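Local coordinates for phosphoinositol-specific phospholipase C (Pseudomonas sp., PDB 5FYP), which probably cleaves phosphoinositides at the phosphodiester bond, using a calcium ion held in the active site of a TIM-barrel-like domain, at residues Q198-R203 / S230-Y235; T15-I20 / K172-A177. One frame throughout, in Å; residues are numbered along the deposited sequence.

Contact 1: residues Q198-R203 / S230-Y235; sequences QYAEAR and SQSSGY. With SO4 (sulfate ion), chain E.
Ala200 and Glu201, on one turn of helix 193-203, meet Ser232, Gln231 and Tyr235 on and just after the short helix 230-233. The direct packing is slight: the Ala200 methyl CB lies 3.6 Å from Ser232 OG, and its one apolar neighbour across the contact is CD2 of Tyr235, 4.3 Å away and met obliquely. Ser232 OG also comes 3.1 Å from Glu201 CG, a methylene; its polar partner is Ser197 O, one turn earlier.

The polar part runs through water. One water donates to Glu201 O and accepts from Gln231 NE2 at 2.7 Å, while a second donates to both Glu201 OE2 and Gln231 OE1. Gln231 reaches them extended, CG anti to the backbone N (chi1 172°). The carboxylate and amide planes lie 25° apart, and Ser229 OG is hydrogen-bonded to Glu201 OE2.

Away from the interface, Arg203, the last residue of helix 193-203, holds a sulfate, probably from the crystallisation liquor, through NH1 to O1 at 2.9 Å and NH2 to O3 at 2.8 Å. Its NE forms a salt bridge with Asp137 of helix 133-144, while Ala200 and Tyr199 also pack on Ile211 of strand 210-211.

Contact 2: residues T15-I20 / K172-A177; sequences TPFNGI and KSWPTA
Pro16 and Thr176 form a single beta bridge between two loops of this TIM-barrel-like fold, one leading into strand 20-25 and the other between helix 165-168 and strand 184-189. Two backbone bonds make the bridge: Phe17 N to Pro175 O at 2.9 Å, and Ala177 N to Thr15 O at 3.2 Å. Thr15 O also receives a CA-H...O contact from Thr176, so two neighbouring residues converge on one carbonyl.

Asn18 is the side chain to follow outward. Its CB packs 3.5 Å from Trp174 CD1, beside the five-membered part of the indole, and CG keeps the same company. A chi1 of 58° sets CG between the backbone N and the carbonyl carbon, from where OD1 reaches the Trp174 backbone N at 2.9 Å. That N-H comes from above the amide carbonyl plane, 43° out of it. At the tip, ND2 donates to a water that is also hydrogen-bonded to Ser173 OG. Trp174 NE1 is hydrogen-bonded to Ser256 O, which helps fix the rotation of the indole.

At its six-membered ring the indole meets Phe17 obliquely, CD2 of Phe17 lying 3.9 Å from Trp174 CE3 with the planes at 39°, and both residues pack on Ile258 of strand 258-262. Pro16 lays its ring alongside Ser173, with CB also resting near Trp174 O. Past the bridge, Ile20, the first residue of strand 20-25, extends its side chain until CD1 lies 3.8 Å from Ala177 CB.

Overall arrangement
Contact 1 and contact 2 are separate patches, their centres 24 Å apart and their nearest atoms about 8 Å. Those centres lie about 17 Å and 16 Å from the chain centre, close to its radius of gyration. Contact 2 joins the chain's start to a loop 152 residues later; in contact 1 the closest ends of the segments are only 27 residues apart. Neither contains a residue of the calcium site, Asn27, Glu48, Asp50 and Asp119. Contact 2 is connected to that site along the chain: 15-20 leads into strand 20-25, shortly before Asn27, and 172-177 precedes strand 184-189, which pairs with the Asp119-bearing strand 114-120. Contact 1 reaches the same sheet where Ala200 packs on Ile211 of strand 210-211, beside 184-189.

Contact 1: residues Q198-R203 / S230-Y235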
loop_
_atom_site.group_PDB
_atom_site.type_symbol
_atom_site.label_atom_id
_atom_site.label_comp_id
_atom_site.label_asym_id
_atom_site.label_seq_id
_atom_site.Cartn_x
_atom_site.Cartn_y
_atom_site.Cartn_z
ATOM N N GLN A 198 16.218 4.380 1.511
ATOM C CA GLN A 198 16.584 5.648 0.876
ATOM C C GLN A 198 15.409 6.642 0.948
ATOM O O GLN A 198 15.605 7.825 1.216
ATOM C CB GLN A 198 16.981 5.401 -0.566
ATOM C CG GLN A 198 18.323 4.687 -0.696
ATOM C CD GLN A 198 18.496 3.958 -2.018
ATOM O OE1 GLN A 198 17.763 4.163 -2.972
ATOM N NE2 GLN A 198 19.488 3.125 -2.087
ATOM N N TYR A 199 14.200 6.149 0.668
ATOM C CA TYR A 199 13.012 6.995 0.752
ATOM C C TYR A 199 12.829 7.544 2.172
ATOM O O TYR A 199 12.647 8.748 2.369
ATOM C CB TYR A 199 11.798 6.202 0.273
ATOM C CG TYR A 199 10.505 6.946 0.503
ATOM C CD1 TYR A 199 10.040 7.889 -0.421
ATOM C CD2 TYR A 199 9.770 6.750 1.651
ATOM C CE1 TYR A 199 8.897 8.624 -0.184
ATOM C CE2 TYR A 199 8.604 7.465 1.906
ATOM C CZ TYR A 199 8.183 8.423 0.981
ATOM O OH TYR A 199 7.061 9.133 1.269
ATOM N N ALA A 200 12.904 6.675 3.177
ATOM C CA ALA A 200 12.688 7.098 4.547
ATOM C C ALA A 200 13.779 8.041 5.035
ATOM O O ALA A 200 13.503 8.985 5.779
ATOM C CB ALA A 200 12.559 5.893 5.472
ATOM N N GLU A 201 15.029 7.792 4.639
ATOM C CA GLU A 201 16.116 8.710 5.020
ATOM C C GLU A 201 15.922 10.088 4.409
ATOM O O GLU A 201 16.232 11.090 5.039
ATOM C CB GLU A 201 17.465 8.096 4.651
ATOM C CG GLU A 201 17.786 6.963 5.605
ATOM C CD GLU A 201 19.212 6.679 5.834
ATOM O OE1 GLU A 201 20.038 7.107 4.967
ATOM O OE2 GLU A 201 19.425 6.007 6.888
ATOM N N ALA A 202 15.392 10.135 3.203
ATOM C CA ALA A 202 15.161 11.417 2.527
ATOM C C ALA A 202 13.979 12.193 3.134
ATOM O O ALA A 202 14.070 13.405 3.285
ATOM C CB ALA A 202 14.920 11.196 1.048
ATOM N N ARG A 203 12.904 11.498 3.454
ATOM C CA ARG A 203 11.641 12.158 3.800
ATOM C C ARG A 203 11.358 12.239 5.296
ATOM O O ARG A 203 10.561 13.069 5.715
ATOM C CB ARG A 203 10.463 11.504 3.073
ATOM C CG ARG A 203 10.592 11.486 1.547
ATOM C CD ARG A 203 10.935 12.813 0.931
ATOM N NE ARG A 203 9.956 13.842 1.284
ATOM C CZ ARG A 203 10.235 15.124 1.550
ATOM N NH1 ARG A 203 11.488 15.584 1.523
ATOM N NH2 ARG A 203 9.275 15.933 1.921
ATOM N N SER A 230 19.109 1.363 10.625
ATOM C CA SER A 230 18.328 1.397 11.847
ATOM C C SER A 230 17.335 2.588 11.861
ATOM O O SER A 230 16.167 2.469 12.234
ATOM C CB SER A 230 19.260 1.403 13.037
ATOM O OG SER A 230 18.496 1.416 14.203
ATOM N N GLN A 231 17.797 3.755 11.431
ATOM C CA GLN A 231 16.919 4.926 11.422
ATOM C C GLN A 231 15.685 4.684 10.523
ATOM O O GLN A 231 14.549 4.945 10.927
ATOM C CB GLN A 231 17.683 6.131 10.898
ATOM C CG GLN A 231 16.844 7.363 10.667
ATOM C CD GLN A 231 17.599 8.462 9.921
ATOM O OE1 GLN A 231 18.822 8.458 9.921
ATOM N NE2 GLN A 231 16.891 9.401 9.285
ATOM N N SER A 232 15.910 4.166 9.322
ATOM C CA SER A 232 14.772 3.891 8.443
ATOM C C SER A 232 13.858 2.808 8.983
ATOM O O SER A 232 12.623 2.843 8.797
ATOM C CB SER A 232 15.225 3.545 7.049
ATOM O OG SER A 232 15.798 4.696 6.466
ATOM N N SER A 233 14.449 1.813 9.639
ATOM C CA SER A 233 13.691 0.714 10.241
ATOM C C SER A 233 12.628 1.232 11.210
ATOM O O SER A 233 11.562 0.674 11.322
ATOM C CB SER A 233 14.621 -0.240 10.931
ATOM O OG SER A 233 15.501 -0.890 10.020
ATOM N N GLY A 234 12.969 2.311 11.924
ATOM C CA GLY A 234 12.057 2.858 12.921
ATOM C C GLY A 234 10.742 3.390 12.369
ATOM O O GLY A 234 9.788 3.511 13.117
ATOM N N TYR A 235 10.683 3.677 11.055
ATOM C CA TYR A 235 9.465 4.153 10.406
ATOM C C TYR A 235 8.540 3.036 9.963
ATOM O O TYR A 235 7.477 3.300 9.426
ATOM C CB TYR A 235 9.813 5.052 9.207
ATOM C CG TYR A 235 10.480 6.356 9.572
ATOM C CD1 TYR A 235 9.721 7.496 9.867
ATOM C CD2 TYR A 235 11.839 6.450 9.692
ATOM C CE1 TYR A 235 10.331 8.686 10.231
ATOM C CE2 TYR A 235 12.461 7.642 10.067
ATOM C CZ TYR A 235 11.697 8.754 10.354
ATOM O OH TYR A 235 12.260 9.934 10.753
HETATM S S SO4 E . 10.880 19.345 2.510
HETATM O O1 SO4 E . 11.943 18.278 2.480
HETATM O O2 SO4 E . 11.249 20.378 1.491
HETATM O O3 SO4 E . 9.556 18.750 2.138
HETATM O O4 SO4 E . 10.871 20.132 3.789
HETATM O O HOH W 1 17.671 11.225 7.391
HETATM O O HOH W 2 21.297 6.570 9.445
#

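Contact 2: residues T15-I20 / K172-A177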
loop_
_atom_site.group_PDB
_atom_site.type_symbol
_atom_site.label_atom_id
_atom_site.label_comp_id
_atom_site.label_asym_id
_atom_site.label_seq_id
_atom_site.Cartn_x
_atom_site.Cartn_y
_atom_site.Cartn_z
ATOM N N THR A 15 -13.749 -0.984 13.946
ATOM C CA THR A 15 -12.561 -1.775 14.219
ATOM C C THR A 15 -11.329 -0.964 13.839
ATOM O O THR A 15 -11.287 -0.379 12.768
ATOM C CB THR A 15 -12.603 -3.075 13.406
ATOM O OG1 THR A 15 -13.820 -3.785 13.684
ATOM C CG2 THR A 15 -11.469 -3.998 13.698
ATOM N N PRO A 16 -10.268 -0.972 14.677
ATOM C CA PRO A 16 -8.993 -0.399 14.274
ATOM C C PRO A 16 -8.539 -0.958 12.933
ATOM O O PRO A 16 -8.727 -2.145 12.678
ATOM C CB PRO A 16 -8.057 -0.844 15.397
ATOM C CG PRO A 16 -8.962 -0.899 16.594
ATOM C CD PRO A 16 -10.208 -1.527 16.043
ATOM N N PHE A 17 -7.921 -0.131 12.112
ATOM C CA PHE A 17 -7.540 -0.582 10.772
ATOM C C PHE A 17 -6.676 -1.831 10.784
ATOM O O PHE A 17 -6.808 -2.695 9.916
ATOM C CB PHE A 17 -6.841 0.567 10.050
ATOM C CG PHE A 17 -6.573 0.315 8.573
ATOM C CD1 PHE A 17 -7.599 0.280 7.662
ATOM C CD2 PHE A 17 -5.283 0.111 8.113
ATOM C CE1 PHE A 17 -7.346 0.064 6.322
ATOM C CE2 PHE A 17 -5.025 -0.102 6.770
ATOM C CZ PHE A 17 -6.051 -0.132 5.856
ATOM N N ASN A 18 -5.779 -1.918 11.769
ATOM C CA ASN A 18 -4.912 -3.082 11.909
ATOM C C ASN A 18 -5.648 -4.361 12.310
ATOM O O ASN A 18 -5.087 -5.444 12.187
ATOM C CB ASN A 18 -3.772 -2.799 12.878
ATOM C CG ASN A 18 -4.278 -2.390 14.238
ATOM O OD1 ASN A 18 -4.961 -1.359 14.386
ATOM N ND2 ASN A 18 -3.882 -3.127 15.256
ATOM N N GLY A 19 -6.885 -4.222 12.795
ATOM C CA GLY A 19 -7.731 -5.387 13.098
ATOM C C GLY A 19 -8.658 -5.806 11.997
ATOM O O GLY A 19 -9.538 -6.652 12.252
ATOM N N ILE A 20 -8.477 -5.263 10.792
ATOM C CA ILE A 20 -9.345 -5.551 9.657
ATOM C C ILE A 20 -8.568 -6.354 8.601
ATOM O O ILE A 20 -7.447 -5.996 8.223
ATOM C CB ILE A 20 -9.898 -4.251 9.049
ATOM C CG1 ILE A 20 -10.693 -3.449 10.082
ATOM C CG2 ILE A 20 -10.732 -4.556 7.823
ATOM C CD1 ILE A 20 -11.126 -2.090 9.616
ATOM N N LYS A 172 -0.732 -1.220 20.252
ATOM C CA LYS A 172 -1.543 -0.036 19.944
ATOM C C LYS A 172 -2.509 -0.308 18.786
ATOM O O LYS A 172 -2.313 -1.121 17.892
ATOM C CB LYS A 172 -0.634 1.175 19.658
ATOM C CG LYS A 172 0.124 1.756 20.896
ATOM C CD LYS A 172 -0.700 2.815 21.628
ATOM C CE LYS A 172 -0.012 3.597 22.725
ATOM N NZ LYS A 172 1.028 2.858 23.451
ATOM N N SER A 173 -3.577 0.463 18.790
ATOM C CA SER A 173 -4.589 0.423 17.736
ATOM C C SER A 173 -4.406 1.583 16.769
ATOM O O SER A 173 -4.220 2.747 17.164
ATOM C CB SER A 173 -5.989 0.527 18.344
ATOM O OG SER A 173 -6.244 -0.587 19.142
ATOM N N TRP A 174 -4.484 1.268 15.479
ATOM C CA TRP A 174 -4.647 2.321 14.468
ATOM C C TRP A 174 -6.018 2.984 14.638
ATOM O O TRP A 174 -6.924 2.404 15.246
ATOM C CB TRP A 174 -4.560 1.717 13.066
ATOM C CG TRP A 174 -3.200 1.239 12.657
ATOM C CD1 TRP A 174 -2.357 0.418 13.351
ATOM C CD2 TRP A 174 -2.549 1.504 11.400
ATOM N NE1 TRP A 174 -1.214 0.180 12.615
ATOM C CE2 TRP A 174 -1.310 0.827 11.414
ATOM C CE3 TRP A 174 -2.889 2.257 10.260
ATOM C CZ2 TRP A 174 -0.421 0.894 10.365
ATOM C CZ3 TRP A 174 -2.001 2.317 9.215
ATOM C CH2 TRP A 174 -0.767 1.663 9.289
ATOM N N PRO A 175 -6.223 4.157 14.001
ATOM C CA PRO A 175 -7.585 4.670 13.901
ATOM C C PRO A 175 -8.504 3.631 13.252
ATOM O O PRO A 175 -8.074 2.758 12.473
ATOM C CB PRO A 175 -7.431 5.912 13.014
ATOM C CG PRO A 175 -5.979 6.303 13.171
ATOM C CD PRO A 175 -5.272 4.992 13.262
ATOM N N THR A 176 -9.783 3.746 13.569
ATOM C CA THR A 176 -10.767 2.810 13.023
ATOM C C THR A 176 -11.054 3.117 11.570
ATOM O O THR A 176 -10.743 4.213 11.064
ATOM C CB THR A 176 -12.105 2.829 13.796
ATOM O OG1 THR A 176 -12.666 4.119 13.616
ATOM C CG2 THR A 176 -11.898 2.510 15.282
ATOM N N ALA A 177 -11.691 2.183 10.878
ATOM C CA ALA A 177 -12.154 2.472 9.516
ATOM C C ALA A 177 -13.069 3.700 9.491
ATOM O O ALA A 177 -12.957 4.522 8.581
ATOM C CB ALA A 177 -12.792 1.274 8.885
HETATM O O HOH W 3 -5.475 -2.887 17.842
#